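Local structure of profilin-2 (Acanthamoeba castellanii, 1F2K) at residues A48-F60 with V68-K80. The protein binds monomeric actin and affects the structure of the cytoskeleton, preventing actin polymerization at high concentration and enhancing it at low, and also binds PIP2. Sequence-based numbering, arbitrary orientation.
Sequences AFKDATAIRSNGF and VTIRADDRSVYGK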
loop_
_atom_site.group_PDB
_atom_site.type_symbol
_atom_site.label_atom_id
_atom_site.label_comp_id
_atom_site.label_asym_id
_atom_site.label_seq_id
_atom_site.Cartn_x
_atom_site.Cartn_y
_atom_site.Cartn_z
ATOM N N ALA A 48 0.551 11.324 -4.559
ATOM C CA ALA A 48 -0.258 10.703 -5.617
ATOM C C ALA A 48 -1.731 10.702 -5.371
ATOM O O ALA A 48 -2.518 10.864 -6.300
ATOM C CB ALA A 48 0.203 9.270 -5.859
ATOM N N PHE A 49 -2.114 10.494 -4.114
ATOM C CA PHE A 49 -3.525 10.472 -3.730
ATOM C C PHE A 49 -4.132 11.847 -3.969
ATOM O O PHE A 49 -5.316 11.964 -4.276
ATOM C CB PHE A 49 -3.664 10.062 -2.244
ATOM C CG PHE A 49 -3.354 8.613 -1.997
ATOM C CD1 PHE A 49 -4.268 7.633 -2.366
ATOM C CD2 PHE A 49 -2.097 8.215 -1.560
ATOM C CE1 PHE A 49 -3.941 6.285 -2.329
ATOM C CE2 PHE A 49 -1.743 6.822 -1.521
ATOM C CZ PHE A 49 -2.661 5.877 -1.907
ATOM N N LYS A 50 -3.308 12.878 -3.808
ATOM C CA LYS A 50 -3.736 14.261 -3.999
ATOM C C LYS A 50 -3.643 14.610 -5.487
ATOM O O LYS A 50 -4.603 15.132 -6.056
ATOM C CB LYS A 50 -2.842 15.221 -3.202
ATOM C CG LYS A 50 -3.042 15.206 -1.680
ATOM C CD LYS A 50 -3.873 16.385 -1.130
ATOM C CE LYS A 50 -5.380 16.292 -1.472
ATOM N NZ LYS A 50 -5.767 17.030 -2.743
ATOM N N ASP A 51 -2.488 14.308 -6.099
ATOM C CA ASP A 51 -2.236 14.565 -7.518
ATOM C C ASP A 51 -1.540 13.393 -8.210
ATOM O O ASP A 51 -0.320 13.219 -8.123
ATOM C CB ASP A 51 -1.373 15.803 -7.678
ATOM C CG ASP A 51 -1.166 16.199 -9.137
ATOM O OD1 ASP A 51 -0.343 17.110 -9.372
ATOM O OD2 ASP A 51 -1.825 15.626 -10.041
ATOM N N ALA A 52 -2.328 12.604 -8.926
ATOM C CA ALA A 52 -1.870 11.413 -9.632
ATOM C C ALA A 52 -1.031 11.662 -10.876
ATOM O O ALA A 52 -0.413 10.738 -11.406
ATOM C CB ALA A 52 -3.075 10.599 -9.998
ATOM N N THR A 53 -1.044 12.910 -11.345
ATOM C CA THR A 53 -0.311 13.359 -12.528
ATOM C C THR A 53 1.094 12.778 -12.599
ATOM O O THR A 53 1.452 12.103 -13.567
ATOM C CB THR A 53 -0.209 14.890 -12.535
ATOM O OG1 THR A 53 -1.531 15.467 -12.645
ATOM C CG2 THR A 53 0.686 15.339 -13.679
ATOM N N ALA A 54 1.892 13.051 -11.576
ATOM C CA ALA A 54 3.250 12.531 -11.503
ATOM C C ALA A 54 3.342 11.010 -11.674
ATOM O O ALA A 54 4.130 10.527 -12.498
ATOM C CB ALA A 54 3.854 12.906 -10.196
ATOM N N ILE A 55 2.550 10.256 -10.902
ATOM C CA ILE A 55 2.611 8.784 -10.978
ATOM C C ILE A 55 2.023 8.189 -12.265
ATOM O O ILE A 55 2.421 7.102 -12.733
ATOM C CB ILE A 55 1.909 8.054 -9.738
ATOM C CG1 ILE A 55 0.412 8.359 -9.722
ATOM C CG2 ILE A 55 2.570 8.434 -8.423
ATOM C CD1 ILE A 55 -0.370 7.312 -9.005
ATOM N N ARG A 56 1.051 8.878 -12.824
ATOM C CA ARG A 56 0.482 8.393 -14.052
ATOM C C ARG A 56 1.547 8.407 -15.154
ATOM O O ARG A 56 1.605 7.487 -15.961
ATOM C CB ARG A 56 -0.755 9.226 -14.447
ATOM C CG ARG A 56 -1.927 9.043 -13.462
ATOM C CD ARG A 56 -3.141 9.857 -13.880
ATOM N NE ARG A 56 -4.295 9.747 -12.967
ATOM C CZ ARG A 56 -5.132 8.698 -12.851
ATOM N NH1 ARG A 56 -5.002 7.568 -13.581
ATOM N NH2 ARG A 56 -6.157 8.805 -12.003
ATOM N N SER A 57 2.420 9.404 -15.198
ATOM C CA SER A 57 3.402 9.380 -16.283
ATOM C C SER A 57 4.611 8.450 -16.044
ATOM O O SER A 57 5.127 7.813 -16.983
ATOM C CB SER A 57 3.860 10.819 -16.624
ATOM O OG SER A 57 4.830 11.351 -15.723
ATOM N N ASN A 58 5.051 8.332 -14.791
ATOM C CA ASN A 58 6.207 7.471 -14.518
ATOM C C ASN A 58 5.948 6.323 -13.548
ATOM O O ASN A 58 6.890 5.593 -13.213
ATOM C CB ASN A 58 7.367 8.309 -13.963
ATOM C CG ASN A 58 7.614 9.581 -14.771
ATOM O OD1 ASN A 58 7.904 9.519 -15.966
ATOM N ND2 ASN A 58 7.499 10.742 -14.117
ATOM N N GLY A 59 4.690 6.149 -13.111
ATOM C CA GLY A 59 4.383 5.114 -12.130
ATOM C C GLY A 59 4.941 5.513 -10.751
ATOM O O GLY A 59 4.951 6.711 -10.428
ATOM N N PHE A 60 5.406 4.544 -9.943
ATOM C CA PHE A 60 5.959 4.845 -8.602
ATOM C C PHE A 60 6.826 3.732 -8.027
ATOM O O PHE A 60 6.628 2.577 -8.367
ATOM C CB PHE A 60 4.826 5.173 -7.620
ATOM C CG PHE A 60 3.784 4.077 -7.472
ATOM C CD1 PHE A 60 2.597 4.123 -8.198
ATOM C CD2 PHE A 60 3.996 2.992 -6.607
ATOM C CE1 PHE A 60 1.632 3.101 -8.069
ATOM C CE2 PHE A 60 3.038 1.966 -6.473
ATOM C CZ PHE A 60 1.857 2.022 -7.204
ATOM N N VAL A 68 3.776 0.251 -12.186
ATOM C CA VAL A 68 2.994 0.959 -13.175
ATOM C C VAL A 68 1.583 1.145 -12.629
ATOM O O VAL A 68 0.912 0.199 -12.172
ATOM C CB VAL A 68 3.001 0.162 -14.519
ATOM C CG1 VAL A 68 1.964 0.729 -15.522
ATOM C CG2 VAL A 68 4.431 0.213 -15.103
ATOM N N THR A 69 1.140 2.388 -12.686
ATOM C CA THR A 69 -0.164 2.764 -12.185
ATOM C C THR A 69 -1.359 2.174 -12.935
ATOM O O THR A 69 -1.594 2.509 -14.100
ATOM C CB THR A 69 -0.251 4.273 -12.190
ATOM O OG1 THR A 69 0.982 4.795 -11.692
ATOM C CG2 THR A 69 -1.416 4.779 -11.328
ATOM N N ILE A 70 -2.109 1.295 -12.272
ATOM C CA ILE A 70 -3.299 0.710 -12.881
ATOM C C ILE A 70 -4.475 1.545 -12.425
ATOM O O ILE A 70 -5.335 1.900 -13.232
ATOM C CB ILE A 70 -3.671 -0.663 -12.358
ATOM C CG1 ILE A 70 -2.494 -1.598 -12.350
ATOM C CG2 ILE A 70 -4.739 -1.258 -13.228
ATOM C CD1 ILE A 70 -2.906 -2.913 -11.677
ATOM N N ARG A 71 -4.535 1.799 -11.110
ATOM C CA ARG A 71 -5.627 2.573 -10.525
ATOM C C ARG A 71 -5.107 3.786 -9.771
ATOM O O ARG A 71 -4.055 3.709 -9.154
ATOM C CB ARG A 71 -6.451 1.725 -9.545
ATOM C CG ARG A 71 -7.622 2.520 -8.963
ATOM C CD ARG A 71 -8.204 2.009 -7.664
ATOM N NE ARG A 71 -9.026 0.814 -7.796
ATOM C CZ ARG A 71 -10.211 0.620 -7.201
ATOM N NH1 ARG A 71 -10.741 1.540 -6.423
ATOM N NH2 ARG A 71 -10.875 -0.515 -7.381
ATOM N N ALA A 72 -5.822 4.915 -9.829
ATOM C CA ALA A 72 -5.388 6.072 -9.056
ATOM C C ALA A 72 -6.509 7.068 -8.761
ATOM O O ALA A 72 -6.863 7.878 -9.606
ATOM C CB ALA A 72 -4.230 6.770 -9.744
ATOM N N ASP A 73 -7.094 6.999 -7.563
ATOM C CA ASP A 73 -8.137 7.953 -7.199
ATOM C C ASP A 73 -7.835 8.607 -5.855
ATOM O O ASP A 73 -6.702 8.565 -5.385
ATOM C CB ASP A 73 -9.508 7.300 -7.189
ATOM C CG ASP A 73 -9.539 6.054 -6.382
ATOM O OD1 ASP A 73 -9.397 6.108 -5.120
ATOM O OD2 ASP A 73 -9.701 5.015 -7.043
ATOM N N ASP A 74 -8.814 9.226 -5.221
ATOM C CA ASP A 74 -8.475 9.886 -3.976
ATOM C C ASP A 74 -8.463 8.992 -2.776
ATOM O O ASP A 74 -8.270 9.454 -1.654
ATOM C CB ASP A 74 -9.337 11.148 -3.730
ATOM C CG ASP A 74 -10.817 10.890 -3.837
ATOM O OD1 ASP A 74 -11.241 10.306 -4.868
ATOM O OD2 ASP A 74 -11.556 11.283 -2.891
ATOM N N ARG A 75 -8.636 7.698 -3.016
ATOM C CA ARG A 75 -8.602 6.723 -1.932
ATOM C C ARG A 75 -7.623 5.593 -2.220
ATOM O O ARG A 75 -6.912 5.143 -1.316
ATOM C CB ARG A 75 -9.990 6.135 -1.669
ATOM C CG ARG A 75 -9.948 4.889 -0.837
ATOM C CD ARG A 75 -11.320 4.471 -0.304
ATOM N NE ARG A 75 -11.293 3.064 0.073
ATOM C CZ ARG A 75 -11.900 2.571 1.130
ATOM N NH1 ARG A 75 -12.592 3.361 1.954
ATOM N NH2 ARG A 75 -11.837 1.273 1.352
ATOM N N SER A 76 -7.564 5.161 -3.485
ATOM C CA SER A 76 -6.702 4.038 -3.847
ATOM C C SER A 76 -5.669 4.244 -4.948
ATOM O O SER A 76 -5.866 4.990 -5.909
ATOM C CB SER A 76 -7.594 2.850 -4.208
ATOM O OG SER A 76 -8.671 2.691 -3.270
ATOM N N VAL A 77 -4.533 3.591 -4.793
ATOM C CA VAL A 77 -3.514 3.659 -5.817
ATOM C C VAL A 77 -2.935 2.243 -5.872
ATOM O O VAL A 77 -2.457 1.697 -4.873
ATOM C CB VAL A 77 -2.430 4.674 -5.512
ATOM C CG1 VAL A 77 -1.321 4.501 -6.494
ATOM C CG2 VAL A 77 -2.956 6.103 -5.636
ATOM N N TYR A 78 -3.051 1.639 -7.048
ATOM C CA TYR A 78 -2.606 0.286 -7.295
ATOM C C TYR A 78 -1.586 0.301 -8.400
ATOM O O TYR A 78 -1.772 0.981 -9.408
ATOM C CB TYR A 78 -3.751 -0.582 -7.795
ATOM C CG TYR A 78 -4.900 -0.901 -6.880
ATOM C CD1 TYR A 78 -5.026 -0.356 -5.599
ATOM C CD2 TYR A 78 -5.911 -1.706 -7.329
ATOM C CE1 TYR A 78 -6.178 -0.631 -4.790
ATOM C CE2 TYR A 78 -7.037 -1.979 -6.552
ATOM C CZ TYR A 78 -7.179 -1.448 -5.290
ATOM O OH TYR A 78 -8.355 -1.738 -4.588
ATOM N N GLY A 79 -0.546 -0.496 -8.215
ATOM C CA GLY A 79 0.506 -0.644 -9.201
ATOM C C GLY A 79 0.592 -2.113 -9.597
ATOM O O GLY A 79 0.078 -2.987 -8.892
ATOM N N LYS A 80 1.187 -2.404 -10.753
ATOM C CA LYS A 80 1.362 -3.799 -11.165
ATOM C C LYS A 80 2.706 -3.943 -11.858
ATOM O O LYS A 80 3.255 -2.957 -12.383
ATOM C CB LYS A 80 0.215 -4.295 -12.065
ATOM C CG LYS A 80 0.330 -4.004 -13.540
ATOM C CD LYS A 80 -0.369 -5.067 -14.418
ATOM C CE LYS A 80 -1.883 -5.179 -14.145
ATOM N NZ LYS A 80 -2.670 -5.978 -15.165
HETATM O O HOH W 1 -4.454 9.156 -7.138
#
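Val77 is held between two phenylalanines. Its CG2 lies over one face of the Phe49 ring, 3.9 Å from the ring centroid, a CH-pi contact. Its CG1 meets Phe60 CE1 at 3.6 Å and, tip to tip, Ile55 CD1 at 3.9 Å. CG1 stands anti to the backbone N (chi1 170°), which puts it toward Phe60 and Ile55 and leaves CG2 on Phe49. The Phe60 ring reaches on to Gly79, where CZ lies 3.6 Å from CA; no side chain stands in its way there. Ile55 CD1 also touches Thr69 CG2 and Ala72 CB. Thr69 OG1 donates to Ile55 O at 2.9 Å, though the position of that oxygen is doubtful. Ala72 CB lies over one face of the Arg56 guanidinium, 3.5 Å above its plane. A water donates to both Ala48 O and Asp73 O. Asp73 OD1 accepts from Arg75 N, closing an Asx turn, and from Ser76 N, extending it to an Asx motif before strand 76-81. On that strand Val77 points to helices 39-50 and 53-58, while Ser76 and Tyr78 point away and bond to Glu114 of helix 106-121. Apolar packing thus joins helices to sheet, and the water ties backbone carbonyls at its border.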